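Local coordinates for endoglucanase (Uncultured bacterium, PDB 3X17), which probably hydrolyses internal beta-1,4-glucosidic bonds of cellulose, as a glycoside hydrolase family 9 endoglucanase with an N-terminal Ig-like domain, at residues 205-210 with 215-220; 53-58 with 62-67. One frame throughout, in Å; residues are numbered along the deposited sequence.

Interaction 1 of 2, residues 205-210 with 215-220. With CA (calcium ion), chain D.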
ATOM      1  N   PHE A 205      -7.605  14.616  -5.782  1.00 36.25           N
ATOM      2  CA  PHE A 205      -8.670  13.647  -6.052  1.00 36.58           C
ATOM      3  C   PHE A 205      -9.973  14.322  -6.502  1.00 38.72           C
ATOM      4  O   PHE A 205     -10.712  14.861  -5.674  1.00 42.82           O
ATOM      5  CB  PHE A 205      -8.963  12.845  -4.779  1.00 34.15           C
ATOM      6  CG  PHE A 205      -7.853  11.939  -4.353  1.00 32.11           C
ATOM      7  CD1 PHE A 205      -7.623  10.746  -5.012  1.00 32.31           C
ATOM      8  CD2 PHE A 205      -7.119  12.222  -3.211  1.00 34.38           C
ATOM      9  CE1 PHE A 205      -6.624   9.868  -4.573  1.00 35.57           C
ATOM     10  CE2 PHE A 205      -6.122  11.363  -2.775  1.00 33.14           C
ATOM     11  CZ  PHE A 205      -5.916  10.165  -3.424  1.00 32.79           C
ATOM     12  N   ALA A 206     -10.349  14.141  -7.761  1.00 38.32           N
ATOM     13  CA  ALA A 206     -11.579  14.742  -8.257  1.00 37.07           C
ATOM     14  C   ALA A 206     -12.670  13.727  -8.616  1.00 35.12           C
ATOM     15  O   ALA A 206     -12.384  12.576  -8.941  1.00 32.39           O
ATOM     16  CB  ALA A 206     -11.271  15.682  -9.457  1.00 36.73           C
ATOM     17  N   ASP A 207     -13.915  14.192  -8.649  1.00 33.17           N
ATOM     18  CA  ASP A 207     -14.961  13.500  -9.401  1.00 33.70           C
ATOM     19  C   ASP A 207     -14.474  13.285 -10.830  1.00 32.87           C
ATOM     20  O   ASP A 207     -13.863  14.183 -11.427  1.00 31.99           O
ATOM     21  CB  ASP A 207     -16.269  14.309  -9.377  1.00 34.60           C
ATOM     22  CG  ASP A 207     -17.446  13.536  -9.944  1.00 38.06           C
ATOM     23  OD1 ASP A 207     -17.351  12.306 -10.115  1.00 34.22           O
ATOM     24  OD2 ASP A 207     -18.477  14.167 -10.252  1.00 44.86           O
ATOM     25  N   GLY A 208     -14.651  12.060 -11.326  1.00 33.00           N
ATOM     26  CA  GLY A 208     -14.317  11.699 -12.702  1.00 31.77           C
ATOM     27  C   GLY A 208     -12.856  11.373 -12.895  1.00 31.59           C
ATOM     28  O   GLY A 208     -12.467  10.880 -13.946  1.00 31.80           O
ATOM     29  N   GLN A 209     -12.035  11.627 -11.881  1.00 33.20           N
ATOM     30  CA  GLN A 209     -10.604  11.295 -11.949  1.00 32.45           C
ATOM     31  C   GLN A 209     -10.272   9.893 -12.482  1.00 34.58           C
ATOM     32  O   GLN A 209      -9.298   9.718 -13.231  1.00 36.34           O
ATOM     33  CB  GLN A 209      -9.914  11.495 -10.607  1.00 34.77           C
ATOM     34  CG  GLN A 209      -8.392  11.171 -10.659  1.00 38.45           C
ATOM     35  CD  GLN A 209      -7.777  11.113  -9.279  1.00 39.84           C
ATOM     36  OE1 GLN A 209      -8.484  10.947  -8.288  1.00 44.15           O
ATOM     37  NE2 GLN A 209      -6.458  11.279  -9.203  1.00 40.54           N
ATOM     38  N   LEU A 210     -11.051   8.888 -12.090  1.00 35.12           N
ATOM     39  CA  LEU A 210     -10.586   7.512 -12.200  1.00 35.36           C
ATOM     40  C   LEU A 210     -11.307   6.731 -13.290  1.00 36.76           C
ATOM     41  O   LEU A 210     -11.129   5.514 -13.419  1.00 32.31           O
ATOM     42  CB  LEU A 210     -10.710   6.790 -10.844  1.00 33.40           C
ATOM     43  CG  LEU A 210      -9.789   7.377  -9.775  1.00 34.07           C
ATOM     44  CD1 LEU A 210      -9.997   6.732  -8.375  1.00 29.01           C
ATOM     45  CD2 LEU A 210      -8.333   7.287 -10.239  1.00 29.71           C
ATOM     46  N   SER A 215     -17.974   7.811 -11.992  1.00 37.02           N
ATOM     47  CA  SER A 215     -17.411   9.075 -12.432  1.00 38.24           C
ATOM     48  C   SER A 215     -18.540  10.025 -12.839  1.00 41.16           C
ATOM     49  O   SER A 215     -19.353   9.682 -13.686  1.00 40.78           O
ATOM     50  CB  SER A 215     -16.497   8.853 -13.636  1.00 38.10           C
ATOM     51  OG  SER A 215     -15.277   8.223 -13.263  1.00 37.69           O
ATOM     52  N   GLY A 216     -18.618  11.193 -12.211  1.00 42.37           N
ATOM     53  CA  GLY A 216     -19.604  12.189 -12.618  1.00 44.06           C
ATOM     54  C   GLY A 216     -20.839  12.201 -11.737  1.00 44.60           C
ATOM     55  O   GLY A 216     -21.819  12.841 -12.072  1.00 44.93           O
ATOM     56  N   ASN A 217     -20.771  11.546 -10.578  1.00 43.00           N
ATOM     57  CA  ASN A 217     -21.853  11.593  -9.610  1.00 40.90           C
ATOM     58  C   ASN A 217     -21.643  12.700  -8.580  1.00 41.07           C
ATOM     59  O   ASN A 217     -22.380  12.785  -7.605  1.00 43.60           O
ATOM     60  CB  ASN A 217     -21.947  10.252  -8.869  1.00 42.46           C
ATOM     61  CG  ASN A 217     -20.710   9.981  -8.007  1.00 42.75           C
ATOM     62  OD1 ASN A 217     -19.759  10.773  -8.010  1.00 37.04           O
ATOM     63  ND2 ASN A 217     -20.709   8.863  -7.296  1.00 39.88           N
ATOM     64  N   GLY A 218     -20.629  13.537  -8.772  1.00 39.53           N
ATOM     65  CA  GLY A 218     -20.392  14.650  -7.852  1.00 38.77           C
ATOM     66  C   GLY A 218     -19.539  14.311  -6.633  1.00 38.99           C
ATOM     67  O   GLY A 218     -19.347  15.155  -5.755  1.00 38.57           O
ATOM     68  N   VAL A 219     -19.031  13.078  -6.578  1.00 36.85           N
ATOM     69  CA  VAL A 219     -18.216  12.611  -5.448  1.00 35.96           C
ATOM     70  C   VAL A 219     -16.807  12.215  -5.970  1.00 34.60           C
ATOM     71  O   VAL A 219     -16.680  11.525  -6.981  1.00 32.51           O
ATOM     72  CB  VAL A 219     -18.909  11.405  -4.750  1.00 36.31           C
ATOM     73  CG1 VAL A 219     -18.112  10.904  -3.551  1.00 37.85           C
ATOM     74  CG2 VAL A 219     -20.381  11.753  -4.338  1.00 36.76           C
ATOM     75  N   PRO A 220     -15.743  12.626  -5.264  1.00 33.18           N
ATOM     76  CA  PRO A 220     -14.419  12.196  -5.722  1.00 33.14           C
ATOM     77  C   PRO A 220     -14.374  10.692  -5.934  1.00 32.27           C
ATOM     78  O   PRO A 220     -14.864   9.946  -5.089  1.00 32.53           O
ATOM     79  CB  PRO A 220     -13.509  12.599  -4.557  1.00 31.85           C
ATOM     80  CG  PRO A 220     -14.241  13.813  -3.965  1.00 34.15           C
ATOM     81  CD  PRO A 220     -15.671  13.337  -3.982  1.00 32.67           C
TER
HETATM   82 CA    CA D 602     -17.479  10.229  -8.729  1.00 56.75          CA

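Interaction 2 of 2, residues 53-58 with 62-67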
ATOM      1  N   LEU A  53      28.052  12.308 -14.693  1.00 41.70           N
ATOM      2  CA  LEU A  53      26.707  12.072 -15.229  1.00 40.96           C
ATOM      3  C   LEU A  53      26.227  13.218 -16.096  1.00 40.71           C
ATOM      4  O   LEU A  53      26.344  14.393 -15.722  1.00 40.80           O
ATOM      5  CB  LEU A  53      25.713  11.836 -14.094  1.00 39.94           C
ATOM      6  CG  LEU A  53      24.237  11.605 -14.467  1.00 39.71           C
ATOM      7  CD1 LEU A  53      24.018  10.187 -15.007  1.00 42.99           C
ATOM      8  CD2 LEU A  53      23.384  11.803 -13.228  1.00 40.84           C
ATOM      9  N   GLN A  54      25.623  12.877 -17.224  1.00 39.08           N
ATOM     10  CA  GLN A  54      24.844  13.833 -17.964  1.00 40.47           C
ATOM     11  C   GLN A  54      23.373  13.430 -17.944  1.00 41.88           C
ATOM     12  O   GLN A  54      23.048  12.243 -17.870  1.00 40.71           O
ATOM     13  CB  GLN A  54      25.346  13.929 -19.407  1.00 40.25           C
ATOM     14  CG  GLN A  54      26.838  14.122 -19.524  1.00 41.41           C
ATOM     15  CD  GLN A  54      27.303  13.990 -20.958  1.00 45.15           C
ATOM     16  OE1 GLN A  54      26.936  13.044 -21.651  1.00 46.08           O
ATOM     17  NE2 GLN A  54      28.081  14.963 -21.423  1.00 42.69           N
ATOM     18  N   ILE A  55      22.494  14.425 -17.963  1.00 41.54           N
ATOM     19  CA  ILE A  55      21.112  14.216 -18.354  1.00 42.72           C
ATOM     20  C   ILE A  55      20.940  14.786 -19.744  1.00 45.48           C
ATOM     21  O   ILE A  55      21.405  15.883 -20.032  1.00 47.61           O
ATOM     22  CB  ILE A  55      20.121  14.948 -17.442  1.00 43.27           C
ATOM     23  CG1 ILE A  55      20.317  14.599 -15.953  1.00 41.31           C
ATOM     24  CG2 ILE A  55      18.683  14.842 -17.998  1.00 40.37           C
ATOM     25  CD1 ILE A  55      20.444  13.117 -15.628  1.00 43.11           C
ATOM     26  N   VAL A  56      20.186  14.080 -20.571  1.00 47.89           N
ATOM     27  CA  VAL A  56      20.193  14.311 -22.004  1.00 49.87           C
ATOM     28  C   VAL A  56      18.743  14.291 -22.524  1.00 50.66           C
ATOM     29  O   VAL A  56      17.971  13.412 -22.166  1.00 49.40           O
ATOM     30  CB  VAL A  56      21.002  13.197 -22.687  1.00 48.38           C
ATOM     31  CG1 VAL A  56      20.788  13.235 -24.150  1.00 50.06           C
ATOM     32  CG2 VAL A  56      22.484  13.338 -22.355  1.00 49.63           C
ATOM     33  N   ARG A  57      18.357  15.271 -23.331  1.00 54.64           N
ATOM     34  CA  ARG A  57      17.036  15.219 -23.976  1.00 58.51           C
ATOM     35  C   ARG A  57      16.853  13.895 -24.720  1.00 59.25           C
ATOM     36  O   ARG A  57      17.774  13.415 -25.393  1.00 59.43           O
ATOM     37  CB  ARG A  57      16.822  16.405 -24.927  1.00 59.82           C
ATOM     38  CG  ARG A  57      16.541  17.735 -24.226  1.00 65.12           C
ATOM     39  CD  ARG A  57      15.281  18.412 -24.765  1.00 74.81           C
ATOM     40  NE  ARG A  57      15.425  18.775 -26.171  1.00 81.53           N
ATOM     41  CZ  ARG A  57      16.041  19.873 -26.602  1.00 86.96           C
ATOM     42  NH1 ARG A  57      16.545  20.743 -25.733  1.00 87.97           N
ATOM     43  NH2 ARG A  57      16.148  20.108 -27.904  1.00 87.92           N
ATOM     44  N   ALA A  58      15.696  13.267 -24.534  1.00 59.73           N
ATOM     45  CA  ALA A  58      15.397  12.013 -25.218  1.00 61.15           C
ATOM     46  C   ALA A  58      15.475  12.176 -26.732  1.00 62.66           C
ATOM     47  O   ALA A  58      16.056  11.338 -27.413  1.00 62.01           O
ATOM     48  CB  ALA A  58      14.028  11.485 -24.809  1.00 60.73           C
ATOM     49  N   GLN A  62      20.891  16.140 -26.772  1.00 55.63           N
ATOM     50  CA  GLN A  62      21.393  17.380 -26.185  1.00 54.70           C
ATOM     51  C   GLN A  62      21.577  17.304 -24.656  1.00 52.57           C
ATOM     52  O   GLN A  62      20.610  17.132 -23.912  1.00 50.43           O
ATOM     53  CB  GLN A  62      20.455  18.528 -26.538  1.00 55.90           C
ATOM     54  CG  GLN A  62      20.518  19.685 -25.553  1.00 63.80           C
ATOM     55  CD  GLN A  62      20.377  21.049 -26.212  1.00 72.40           C
ATOM     56  OE1 GLN A  62      19.500  21.267 -27.060  1.00 75.64           O
ATOM     57  NE2 GLN A  62      21.224  21.989 -25.798  1.00 70.89           N
ATOM     58  N   VAL A  63      22.817  17.437 -24.195  1.00 49.04           N
ATOM     59  CA  VAL A  63      23.090  17.518 -22.763  1.00 47.06           C
ATOM     60  C   VAL A  63      22.431  18.714 -22.078  1.00 47.13           C
ATOM     61  O   VAL A  63      22.572  19.859 -22.510  1.00 45.33           O
ATOM     62  CB  VAL A  63      24.582  17.527 -22.470  1.00 47.44           C
ATOM     63  CG1 VAL A  63      24.812  17.455 -20.960  1.00 46.33           C
ATOM     64  CG2 VAL A  63      25.269  16.369 -23.200  1.00 45.12           C
ATOM     65  N   VAL A  64      21.669  18.441 -21.025  1.00 46.31           N
ATOM     66  CA  VAL A  64      20.919  19.501 -20.376  1.00 47.38           C
ATOM     67  C   VAL A  64      21.380  19.683 -18.931  1.00 44.65           C
ATOM     68  O   VAL A  64      21.087  20.690 -18.284  1.00 44.53           O
ATOM     69  CB  VAL A  64      19.387  19.285 -20.529  1.00 48.10           C
ATOM     70  CG1 VAL A  64      18.871  18.222 -19.569  1.00 48.82           C
ATOM     71  CG2 VAL A  64      18.633  20.587 -20.377  1.00 54.07           C
ATOM     72  N   TRP A  65      22.222  18.760 -18.484  1.00 44.28           N
ATOM     73  CA  TRP A  65      22.726  18.767 -17.121  1.00 43.59           C
ATOM     74  C   TRP A  65      23.954  17.863 -17.092  1.00 43.94           C
ATOM     75  O   TRP A  65      23.970  16.801 -17.700  1.00 42.92           O
ATOM     76  CB  TRP A  65      21.633  18.271 -16.142  1.00 45.72           C
ATOM     77  CG  TRP A  65      21.971  18.401 -14.673  1.00 40.96           C
ATOM     78  CD1 TRP A  65      21.475  19.328 -13.801  1.00 42.29           C
ATOM     79  CD2 TRP A  65      22.814  17.535 -13.895  1.00 39.90           C
ATOM     80  NE1 TRP A  65      21.978  19.112 -12.536  1.00 38.21           N
ATOM     81  CE2 TRP A  65      22.812  18.030 -12.566  1.00 38.37           C
ATOM     82  CE3 TRP A  65      23.523  16.363 -14.177  1.00 36.07           C
ATOM     83  CZ2 TRP A  65      23.510  17.406 -11.525  1.00 39.28           C
ATOM     84  CZ3 TRP A  65      24.246  15.760 -13.153  1.00 42.90           C
ATOM     85  CH2 TRP A  65      24.240  16.288 -11.838  1.00 41.17           C
ATOM     86  N   GLU A  66      25.000  18.293 -16.405  1.00 42.47           N
ATOM     87  CA  GLU A  66      26.183  17.480 -16.319  1.00 44.78           C
ATOM     88  C   GLU A  66      26.765  17.702 -14.948  1.00 43.51           C
ATOM     89  O   GLU A  66      26.741  18.813 -14.452  1.00 46.17           O
ATOM     90  CB  GLU A  66      27.189  17.892 -17.405  1.00 43.84           C
ATOM     91  CG  GLU A  66      28.424  17.021 -17.485  1.00 46.02           C
ATOM     92  CD  GLU A  66      29.264  17.309 -18.741  1.00 55.01           C
ATOM     93  OE1 GLU A  66      28.680  17.589 -19.809  1.00 53.51           O
ATOM     94  OE2 GLU A  66      30.509  17.278 -18.649  1.00 58.68           O
ATOM     95  N   GLY A  67      27.254  16.645 -14.320  1.00 44.34           N
ATOM     96  CA  GLY A  67      27.664  16.721 -12.925  1.00 43.70           C
ATOM     97  C   GLY A  67      28.520  15.532 -12.573  1.00 45.56           C
ATOM     98  O   GLY A  67      28.339  14.435 -13.103  1.00 47.66           O
TER

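Interaction 1 of 2, residues 205-210 with 215-220
D207 and the run from S215 to P220 close round a calcium ion in a metal-binding loop that leads into helix 221-235 of the family 9 catalytic domain, an (alpha/alpha)6 barrel. The D207 side chain reaches from 205-210 into the bend of 215-220. D207 CB lies 3.7 Å from V219 O. With CG anti to the backbone N (chi1 -171°), the carboxylate is carried in among the backbone amides of the 215-220 loop. D207 OD1 does two jobs: it binds the calcium at 2.5 Å and accepts a hydrogen bond from G216 N at 2.7 Å, the donor arriving on the syn side but tilted 28° out of the carboxylate plane. D207 OD2 accepts from G218 N, also at 2.7 Å, but from above the carboxylate plane, 57° out of it. Two amides and a metal thus grip one carboxylate and fix its rotation, and the positive ion would be expected to favour its charged form. G216 and G218 both have backbone angles at which a side chain would jam against the preceding carbonyl. N217 OD1 and V219 O add two more calcium ligands, and E214, D221 and D224 complete the site. P220, at the N-cap of the helix, rests its CB 3.8 Å from F205 O. Within the loop, V219 N donates to N217 OD1 at 2.8 Å, closing an Asx turn with the same oxygen that binds the calcium.

Interaction 2 of 2, residues 53-58 with 62-67
Q54 and E66 lie side by side and point the same way, their amide and carboxylate planes turned 65° apart. Q54 NE2 donates to E66 OE1 at 3.1 Å in a nearly straight bond that stays in the amide plane yet meets the carboxylate from above. V63 runs across Q54 at about a right angle, setting its CG2 3.6 Å from Q54 NE2. With an alanine here in place of Q54, E66 OE1 would probably lose this donor and V63 CG2 its cover. These residues, with V56, share one face of an antiparallel hairpin, strands 52-57 and 63-74 of the Ig-like domain. A classic beta bulge interrupts its register: V64 and W65 both face I55, whose carbonyl O takes a straight bond from V64 N at 2.8 Å and a weak one from W65 N. On the other face W65 is turned with CG anti to its own N (chi1 -172°), which brings the ring beside the L53 backbone, W65 CZ3 3.6 Å from L53 O. The L53 side chain crosses it at about a right angle, CD2 being 4.1 Å from W65 CZ3, while I55 slants past with its CB 3.9 Å from W65 CB. L53 touches V101 of strand 95-101, I55 touches Y97 and A99, and A86 meets both L53 and W65. Near the turn R57 runs alongside Q62 but forms salt bridges with D59 and D60, and R57 N donates to Q62 O at 3.0 Å.

How the interactions relate
From the N terminus, the chain first meets interaction 2, where 53-58 turns back through three residues onto 62-67 and ties two neighbouring strands of the Ig-like domain. It then runs through strands 82-87 and 95-101, which flank that hairpin, and enters the catalytic domain. Interaction 1 follows in the connection between helices 184-200 and 221-235, where 215-220 returns to 205-210 after four residues. The two loops are in series and neither nest nor cross. The centres of interactions 1 and 2 are about 39 Å apart, and the nearest atoms of interactions 1 and 2 about 26 Å. Both illustrate short-range closure, by strand pairing in one domain and round a calcium site in the other.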